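Local coordinates for cellulosomal scaffoldin adaptor protein B (Acetivibrio cellulolyticus, PDB 3BWZ) that supplies a type II cohesin module to the scaffoldin of a secreted cellulosome and, as cohesins generally do, probably docks a partner dockerin, at residues V56-S61 / A114-K119; D99-A104 / F146-D151. All blocks are in the same frame, centred on the assembly; numbering follows the deposited sequence. Where two conformers were deposited one is given.

Interaction 1 (V56-S61 / A114-K119); sequences VAYTKS and AVVKFK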
ATOM      1  N   VAL A  56      -5.893  13.544  -9.684  1.00 10.51           N
ATOM      2  CA  VAL A  56      -6.162  14.559  -8.682  1.00  9.71           C
ATOM      3  C   VAL A  56      -5.356  14.269  -7.418  1.00  8.68           C
ATOM      4  O   VAL A  56      -5.280  13.135  -6.942  1.00  9.64           O
ATOM      5  CB  VAL A  56      -7.673  14.643  -8.400  1.00 11.80           C
ATOM      6  CG1 VAL A  56      -7.971  15.683  -7.348  1.00 14.37           C
ATOM      7  CG2 VAL A  56      -8.444  14.906  -9.688  1.00 13.93           C
ATOM      8  N   ALA A  57      -4.776  15.304  -6.821  1.00  8.66           N
ATOM      9  CA  ALA A  57      -4.008  15.152  -5.598  1.00  8.64           C
ATOM     10  C   ALA A  57      -4.839  14.527  -4.492  1.00  8.66           C
ATOM     11  O   ALA A  57      -5.980  14.908  -4.261  1.00  9.47           O
ATOM     12  CB  ALA A  57      -3.485  16.484  -5.130  1.00 11.31           C
ATOM     13  N   TYR A  58      -4.251  13.595  -3.760  1.00  8.23           N
ATOM     14  CA  TYR A  58      -4.882  13.116  -2.527  1.00  8.47           C
ATOM     15  C   TYR A  58      -5.081  14.279  -1.591  1.00  8.52           C
ATOM     16  O   TYR A  58      -4.207  15.138  -1.481  1.00  9.90           O
ATOM     17  CB  TYR A  58      -3.990  12.127  -1.779  1.00  8.63           C
ATOM     18  CG  TYR A  58      -3.949  10.701  -2.285  1.00  7.98           C
ATOM     19  CD1 TYR A  58      -4.195  10.369  -3.615  1.00  7.72           C
ATOM     20  CD2 TYR A  58      -3.617   9.666  -1.415  1.00  8.77           C
ATOM     21  CE1 TYR A  58      -4.116   9.062  -4.056  1.00  8.52           C
ATOM     22  CE2 TYR A  58      -3.539   8.364  -1.851  1.00  8.68           C
ATOM     23  CZ  TYR A  58      -3.764   8.062  -3.170  1.00  8.08           C
ATOM     24  OH  TYR A  58      -3.642   6.743  -3.592  1.00 10.32           O
ATOM     25  N   THR A  59      -6.204  14.241  -0.867  1.00  8.45           N
ATOM     26  CA  THR A  59      -6.424  15.078   0.306  1.00  8.76           C
ATOM     27  C   THR A  59      -6.010  14.279   1.551  1.00  9.09           C
ATOM     28  O   THR A  59      -5.527  13.160   1.462  1.00  9.93           O
ATOM     29  CB  THR A  59      -7.901  15.443   0.449  1.00 10.18           C
ATOM     30  OG1 THR A  59      -8.595  14.257   0.850  1.00 11.58           O
ATOM     31  CG2 THR A  59      -8.458  16.011  -0.849  1.00 13.59           C
ATOM     32  N   LYS A  60      -6.252  14.856   2.721  1.00  9.89           N
ATOM     33  CA  LYS A  60      -6.007  14.186   3.985  1.00 10.65           C
ATOM     34  C   LYS A  60      -6.867  12.949   4.201  1.00  9.60           C
ATOM     35  O   LYS A  60      -6.619  12.225   5.142  1.00 10.99           O
ATOM     36  CB  LYS A  60      -6.184  15.173   5.142  1.00 13.04           C
ATOM     37  CG  LYS A  60      -5.174  16.303   5.213  1.00 19.25           C
ATOM     38  CD  LYS A  60      -5.585  17.292   6.308  1.00 21.87           C
ATOM     39  CE  LYS A  60      -5.011  18.661   6.102  1.00 25.34           C
ATOM     40  NZ  LYS A  60      -5.728  19.655   6.943  1.00 28.51           N
ATOM     41  N   SER A  61      -7.879  12.721   3.374  1.00  9.37           N
ATOM     42  CA  SER A  61      -8.782  11.575   3.534  0.50  9.95           C
ATOM     43  C   SER A  61      -8.829  10.611   2.353  1.00  8.80           C
ATOM     44  O   SER A  61      -9.534   9.624   2.420  1.00 10.04           O
ATOM     45  CB  SER A  61     -10.207  12.058   3.845  0.50 12.85           C
ATOM     46  OG  SER A  61     -10.752  12.857   2.814  0.50 17.46           O
ATOM     47  N   ALA A 114      -3.912  -2.628  -3.074  1.00  6.80           N
ATOM     48  CA  ALA A 114      -4.153  -1.212  -3.276  1.00  8.09           C
ATOM     49  C   ALA A 114      -3.041  -0.690  -4.154  1.00  7.31           C
ATOM     50  O   ALA A 114      -1.961  -1.290  -4.234  1.00  7.27           O
ATOM     51  CB  ALA A 114      -4.153  -0.478  -1.910  1.00 12.47           C
ATOM     52  N   VAL A 115      -3.303   0.462  -4.768  1.00  7.39           N
ATOM     53  CA  VAL A 115      -2.341   1.143  -5.599  1.00  7.63           C
ATOM     54  C   VAL A 115      -2.264   2.602  -5.160  1.00  7.19           C
ATOM     55  O   VAL A 115      -3.289   3.252  -4.936  1.00  9.05           O
ATOM     56  CB  VAL A 115      -2.801   1.050  -7.062  1.00 11.20           C
ATOM     57  CG1 VAL A 115      -1.975   1.865  -7.979  1.00 13.59           C
ATOM     58  CG2 VAL A 115      -2.806  -0.387  -7.517  1.00 12.73           C
ATOM     59  N   VAL A 116      -1.036   3.101  -5.034  1.00  7.34           N
ATOM     60  CA  VAL A 116      -0.812   4.524  -4.790  1.00  6.73           C
ATOM     61  C   VAL A 116       0.034   5.044  -5.932  1.00  6.83           C
ATOM     62  O   VAL A 116       1.155   4.596  -6.140  1.00  7.63           O
ATOM     63  CB  VAL A 116      -0.129   4.819  -3.426  1.00  7.68           C
ATOM     64  CG1 VAL A 116       0.037   6.343  -3.265  1.00  9.68           C
ATOM     65  CG2 VAL A 116      -0.940   4.231  -2.299  1.00 10.36           C
ATOM     66  N   LYS A 117      -0.511   6.014  -6.662  1.00  6.85           N
ATOM     67  CA  LYS A 117       0.202   6.682  -7.723  1.00  7.09           C
ATOM     68  C   LYS A 117       0.849   7.948  -7.176  1.00  6.83           C
ATOM     69  O   LYS A 117       0.252   8.679  -6.404  1.00  7.90           O
ATOM     70  CB  LYS A 117      -0.748   6.990  -8.863  1.00  7.91           C
ATOM     71  CG  LYS A 117      -1.176   5.723  -9.582  1.00  9.06           C
ATOM     72  CD  LYS A 117      -2.303   5.970 -10.561  1.00 11.12           C
ATOM     73  CE  LYS A 117      -2.611   4.749 -11.363  1.00 12.28           C
ATOM     74  NZ  LYS A 117      -1.591   4.491 -12.409  1.00 16.00           N
ATOM     75  N   PHE A 118       2.062   8.205  -7.646  1.00  6.72           N
ATOM     76  CA  PHE A 118       2.830   9.372  -7.250  1.00  7.08           C
ATOM     77  C   PHE A 118       3.290  10.156  -8.456  1.00  7.50           C
ATOM     78  O   PHE A 118       3.887   9.601  -9.375  1.00  8.10           O
ATOM     79  CB  PHE A 118       4.069   8.989  -6.428  1.00  7.77           C
ATOM     80  CG  PHE A 118       3.776   8.404  -5.087  1.00  7.76           C
ATOM     81  CD1 PHE A 118       3.742   7.027  -4.899  1.00  7.76           C
ATOM     82  CD2 PHE A 118       3.581   9.219  -3.994  1.00  7.50           C
ATOM     83  CE1 PHE A 118       3.489   6.506  -3.654  1.00  9.02           C
ATOM     84  CE2 PHE A 118       3.341   8.698  -2.746  1.00  8.50           C
ATOM     85  CZ  PHE A 118       3.305   7.342  -2.583  1.00  8.68           C
ATOM     86  N   LYS A 119       3.038  11.456  -8.430  1.00  7.21           N
ATOM     87  CA  LYS A 119       3.621  12.381  -9.394  1.00  7.50           C
ATOM     88  C   LYS A 119       5.019  12.764  -8.934  1.00  6.82           C
ATOM     89  O   LYS A 119       5.224  13.117  -7.769  1.00  7.51           O
ATOM     90  CB  LYS A 119       2.724  13.607  -9.510  1.00  8.81           C
ATOM     91  CG  LYS A 119       3.078  14.758 -10.447  0.50  9.12           C
ATOM     92  CD  LYS A 119       2.312  16.067 -10.038  0.50 10.25           C
ATOM     93  CE  LYS A 119       0.794  15.915  -9.947  0.50 10.60           C
ATOM     94  NZ  LYS A 119       0.118  17.143  -9.371  0.50 10.04           N
TER
HETATM   95  O   HOH W   1      -3.399   6.550  -6.296  1.00  8.60           O
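With CG anti to its own carbonyl carbon (chi1 -79°), the ring of Y58 is sent out of the loop toward strand 111-120, where V116 waits with CG1 anti to its backbone N (chi1 -179°). The two side chains meet at the far end of the ring: Y58 OH lies 3.7 Å from V116 CG1, and Y58 CZ is 4.2 Å from the same methyl. That methyl comes at the ring obliquely, and the CG2 branch also lies near the hydroxyl, so the phenol oxygen rests against both arms of the valine. No direct hydrogen bond joins the two segments.

Instead, the polar link runs through one water, which stands 2.7 Å from Y58 OH and accepts from K117 N at 3.0 Å. The backbone N-H of K117 and the phenol of the loop thus share one solvent molecule, beside an otherwise apolar contact. The Y58 side chain also touches P50, T52 and P64, and P64 touches V116 as well.

Farther along the loop, S61 N donates to T59 OG1 over 3.0 Å at an angle of 166°, closing an ST turn. The polar end of K117 leads away from the contact and bonds to T23 OG1 on strand 21-29. Y58 shares a backbone hydrogen bond with P50 of strand 48-51, and V115 one with G65 of strand 65-66; both strands pair with strand 111-120. An apolar tyrosine-valine contact, supplemented by one water bridge, thus sets the loop between strands 48-51 and 65-66 against strand 111-120 in the jelly-roll beta-sandwich of a cohesin domain.

Interaction 2 (D99-A104 / F146-D151); sequences DDYRTA and FDWNGD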
ATOM      1  N   ASP A  99     -18.075 -14.050   7.735  1.00 11.49           N
ATOM      2  CA  ASP A  99     -18.731 -15.344   7.681  1.00 12.35           C
ATOM      3  C   ASP A  99     -18.966 -15.746   6.211  1.00 11.65           C
ATOM      4  O   ASP A  99     -18.642 -16.854   5.785  1.00 12.69           O
ATOM      5  CB  ASP A  99     -20.090 -15.268   8.419  1.00 14.96           C
ATOM      6  CG  ASP A  99     -19.986 -15.048   9.920  1.00 22.70           C
ATOM      7  OD1 ASP A  99     -18.902 -15.183  10.499  1.00 27.76           O
ATOM      8  OD2 ASP A  99     -21.042 -14.747  10.538  1.00 28.68           O
ATOM      9  N   ASP A 100     -19.499 -14.816   5.437  1.00 11.12           N
ATOM     10  CA  ASP A 100     -19.779 -15.074   4.032  1.00 10.67           C
ATOM     11  C   ASP A 100     -18.503 -15.285   3.233  1.00 10.27           C
ATOM     12  O   ASP A 100     -18.452 -16.145   2.353  1.00 10.82           O
ATOM     13  CB  ASP A 100     -20.630 -13.967   3.445  1.00 12.06           C
ATOM     14  CG  ASP A 100     -22.049 -13.968   4.008  1.00 14.12           C
ATOM     15  OD1 ASP A 100     -22.539 -15.025   4.475  1.00 17.36           O
ATOM     16  OD2 ASP A 100     -22.636 -12.883   4.005  1.00 18.76           O
ATOM     17  N   TYR A 101     -17.461 -14.519   3.542  1.00  9.66           N
ATOM     18  CA  TYR A 101     -16.171 -14.699   2.871  1.00  8.75           C
ATOM     19  C   TYR A 101     -15.596 -16.078   3.147  1.00  9.47           C
ATOM     20  O   TYR A 101     -15.140 -16.769   2.232  1.00 10.16           O
ATOM     21  CB  TYR A 101     -15.248 -13.561   3.299  1.00  8.86           C
ATOM     22  CG  TYR A 101     -13.849 -13.561   2.711  1.00  7.99           C
ATOM     23  CD1 TYR A 101     -13.610 -13.765   1.363  1.00  9.09           C
ATOM     24  CD2 TYR A 101     -12.769 -13.325   3.520  1.00  8.78           C
ATOM     25  CE1 TYR A 101     -12.326 -13.723   0.846  1.00  9.10           C
ATOM     26  CE2 TYR A 101     -11.481 -13.265   3.025  1.00  8.37           C
ATOM     27  CZ  TYR A 101     -11.252 -13.466   1.686  1.00  8.48           C
ATOM     28  OH  TYR A 101      -9.987 -13.418   1.146  1.00  9.32           O
ATOM     29  N   ARG A 102     -15.614 -16.501   4.406  1.00 10.35           N
ATOM     30  CA  ARG A 102     -15.154 -17.857   4.723  1.00 11.44           C
ATOM     31  C   ARG A 102     -15.947 -18.921   3.969  1.00 11.97           C
ATOM     32  O   ARG A 102     -15.388 -19.888   3.448  1.00 12.24           O
ATOM     33  CB  ARG A 102     -15.252 -18.145   6.222  1.00 11.85           C
ATOM     34  CG  ARG A 102     -14.323 -17.323   7.043  1.00 12.70           C
ATOM     35  CD  ARG A 102     -14.192 -17.837   8.459  1.00 13.39           C
ATOM     36  NE  ARG A 102     -15.464 -17.845   9.178  1.00 14.35           N
ATOM     37  CZ  ARG A 102     -15.982 -16.821   9.839  1.00 14.24           C
ATOM     38  NH1 ARG A 102     -15.350 -15.668   9.902  1.00 14.13           N
ATOM     39  NH2 ARG A 102     -17.136 -16.964  10.470  1.00 17.29           N
ATOM     40  N   THR A 103     -17.257 -18.739   3.889  1.00 12.32           N
ATOM     41  CA  THR A 103     -18.115 -19.758   3.275  1.00 13.05           C
ATOM     42  C   THR A 103     -17.815 -19.925   1.785  1.00 12.87           C
ATOM     43  O   THR A 103     -17.896 -21.022   1.244  1.00 13.69           O
ATOM     44  CB  THR A 103     -19.590 -19.434   3.556  1.00 14.50           C
ATOM     45  OG1 THR A 103     -19.800 -19.462   4.973  1.00 17.70           O
ATOM     46  CG2 THR A 103     -20.499 -20.438   2.872  1.00 16.81           C
ATOM     47  N   ALA A 104     -17.426 -18.842   1.125  1.00 11.70           N
ATOM     48  CA  ALA A 104     -17.062 -18.906  -0.287  1.00 12.18           C
ATOM     49  C   ALA A 104     -15.820 -19.754  -0.559  1.00 12.29           C
ATOM     50  O   ALA A 104     -15.651 -20.265  -1.675  1.00 13.51           O
ATOM     51  CB  ALA A 104     -16.897 -17.501  -0.835  1.00 13.31           C
ATOM     52  N   PHE A 146      -4.853  -9.033   8.319  1.00  7.63           N
ATOM     53  CA  PHE A 146      -5.923  -9.759   8.997  1.00  8.16           C
ATOM     54  C   PHE A 146      -6.282 -11.023   8.243  1.00  7.96           C
ATOM     55  O   PHE A 146      -6.234 -11.039   7.017  1.00  8.29           O
ATOM     56  CB  PHE A 146      -7.185  -8.897   9.112  1.00  9.39           C
ATOM     57  CG  PHE A 146      -6.970  -7.648   9.872  1.00 10.51           C
ATOM     58  CD1 PHE A 146      -6.879  -6.431   9.232  1.00 13.33           C
ATOM     59  CD2 PHE A 146      -6.871  -7.673  11.247  1.00 12.48           C
ATOM     60  CE1 PHE A 146      -6.669  -5.269   9.955  1.00 16.78           C
ATOM     61  CE2 PHE A 146      -6.673  -6.500  11.975  1.00 13.86           C
ATOM     62  CZ  PHE A 146      -6.561  -5.322  11.322  1.00 15.62           C
ATOM     63  N   ASP A 147      -6.691 -12.053   8.975  1.00  8.79           N
ATOM     64  CA  ASP A 147      -7.254 -13.249   8.395  1.00  9.40           C
ATOM     65  C   ASP A 147      -8.785 -13.177   8.393  1.00  8.72           C
ATOM     66  O   ASP A 147      -9.401 -12.210   8.864  1.00  8.95           O
ATOM     67  CB  ASP A 147      -6.711 -14.518   9.087  1.00 10.58           C
ATOM     68  CG  ASP A 147      -7.216 -14.717  10.503  1.00 11.41           C
ATOM     69  OD1 ASP A 147      -8.298 -14.223  10.849  1.00 11.75           O
ATOM     70  OD2 ASP A 147      -6.490 -15.399  11.281  1.00 15.89           O
ATOM     71  N   TRP A 148      -9.404 -14.205   7.848  1.00  9.00           N
ATOM     72  CA  TRP A 148     -10.839 -14.183   7.644  1.00  9.57           C
ATOM     73  C   TRP A 148     -11.658 -14.548   8.867  1.00 10.46           C
ATOM     74  O   TRP A 148     -12.875 -14.623   8.776  1.00 10.85           O
ATOM     75  CB  TRP A 148     -11.242 -14.974   6.399  1.00  9.97           C
ATOM     76  CG  TRP A 148     -10.999 -16.440   6.400  1.00 10.57           C
ATOM     77  CD1 TRP A 148     -10.667 -17.250   7.441  1.00 10.94           C
ATOM     78  CD2 TRP A 148     -11.181 -17.295   5.265  1.00 10.31           C
ATOM     79  NE1 TRP A 148     -10.622 -18.551   7.017  1.00 12.35           N
ATOM     80  CE2 TRP A 148     -10.953 -18.607   5.690  1.00 11.70           C
ATOM     81  CE3 TRP A 148     -11.561 -17.072   3.941  1.00 10.27           C
ATOM     82  CZ2 TRP A 148     -11.056 -19.689   4.828  1.00 13.29           C
ATOM     83  CZ3 TRP A 148     -11.676 -18.150   3.092  1.00 11.90           C
ATOM     84  CH2 TRP A 148     -11.432 -19.446   3.545  1.00 13.18           C
ATOM     85  N   ASN A 149     -10.985 -14.759   9.996  1.00 11.24           N
ATOM     86  CA  ASN A 149     -11.647 -14.763  11.294  1.00 11.98           C
ATOM     87  C   ASN A 149     -11.600 -13.409  11.986  1.00 12.64           C
ATOM     88  O   ASN A 149     -12.137 -13.258  13.080  1.00 15.68           O
ATOM     89  CB  ASN A 149     -11.036 -15.808  12.219  1.00 14.71           C
ATOM     90  CG  ASN A 149     -11.149 -17.196  11.670  1.00 15.81           C
ATOM     91  OD1 ASN A 149     -12.214 -17.586  11.186  1.00 18.36           O
ATOM     92  ND2 ASN A 149     -10.058 -17.939  11.701  1.00 20.33           N
ATOM     93  N   GLY A 150     -10.953 -12.427  11.372  1.00 11.63           N
ATOM     94  CA  GLY A 150     -10.814 -11.099  11.942  1.00 12.30           C
ATOM     95  C   GLY A 150      -9.584 -10.937  12.831  1.00 12.15           C
ATOM     96  O   GLY A 150      -9.400  -9.886  13.463  1.00 15.62           O
ATOM     97  N   ASP A 151      -8.742 -11.960  12.889  1.00 11.45           N
ATOM     98  CA  ASP A 151      -7.550 -11.922  13.714  1.00 12.15           C
ATOM     99  C   ASP A 151      -6.378 -11.387  12.927  1.00 10.42           C
ATOM    100  O   ASP A 151      -6.262 -11.584  11.737  1.00 11.54           O
ATOM    101  CB  ASP A 151      -7.212 -13.310  14.232  1.00 13.37           C
ATOM    102  CG  ASP A 151      -8.300 -13.881  15.117  1.00 17.67           C
ATOM    103  OD1 ASP A 151      -8.866 -13.113  15.922  1.00 20.19           O
ATOM    104  OD2 ASP A 151      -8.608 -15.081  14.977  1.00 19.72           O
TER
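The helical segment D99-A104 comes nearest to the type I beta turn D147-G150 at R102 and W148, whose CA atoms are 6.4 Å apart. W148, with CG between its backbone N and carbonyl carbon (chi1 65°), lies against two consecutive helix residues. R102 CG sits over the indole face, 3.5 Å from the centroid of its five-membered ring and 11° off the normal, a clear CH-pi contact. The edge of the indole turns toward the face of Y101 in a T-shaped pair, the centroid of the W148 six-membered ring 5.5 Å from that of the Y101 ring and the planes at 88°. Y101 OH is held by F34 O and E108 N.

The arginine chain, bent at chi3, then brings R102 NH1 to W148 O at 2.9 Å, with the acceptor in the guanidinium plane and the donor in the carbonyl plane. Beside it, N149 OD1 lies 3.4 Å from R102 CD. Within the turn, N149 N and D151 N reach D147 OD1 from opposite faces of the carboxylate, the first closing an Asx turn. One arginine therefore serves both its aliphatic and its charged parts: the methylene packs on the indole while the guanidinium donates one in-plane bond from NH1 to W148 O.

In the fold
Both contacts reach the same mixed beta-sheet system of the cohesin module, yet they lie well apart: their centres are 29 Å from each other and their nearest atoms about 13 Å, so neither contact meets the other. Along the chain the segments alternate, in the order 56-61, 99-104, 114-119, 146-151, and the chain runs from helix 98-104 of interaction 2 through a short connection into strand 111-120 of interaction 1. The first contact lies 11 Å from the chain centre and sets a loop on that strand; the second lies 21 Å out and packs the short helix on the turn at the end of strand 143-147, at a separate place in the same domain.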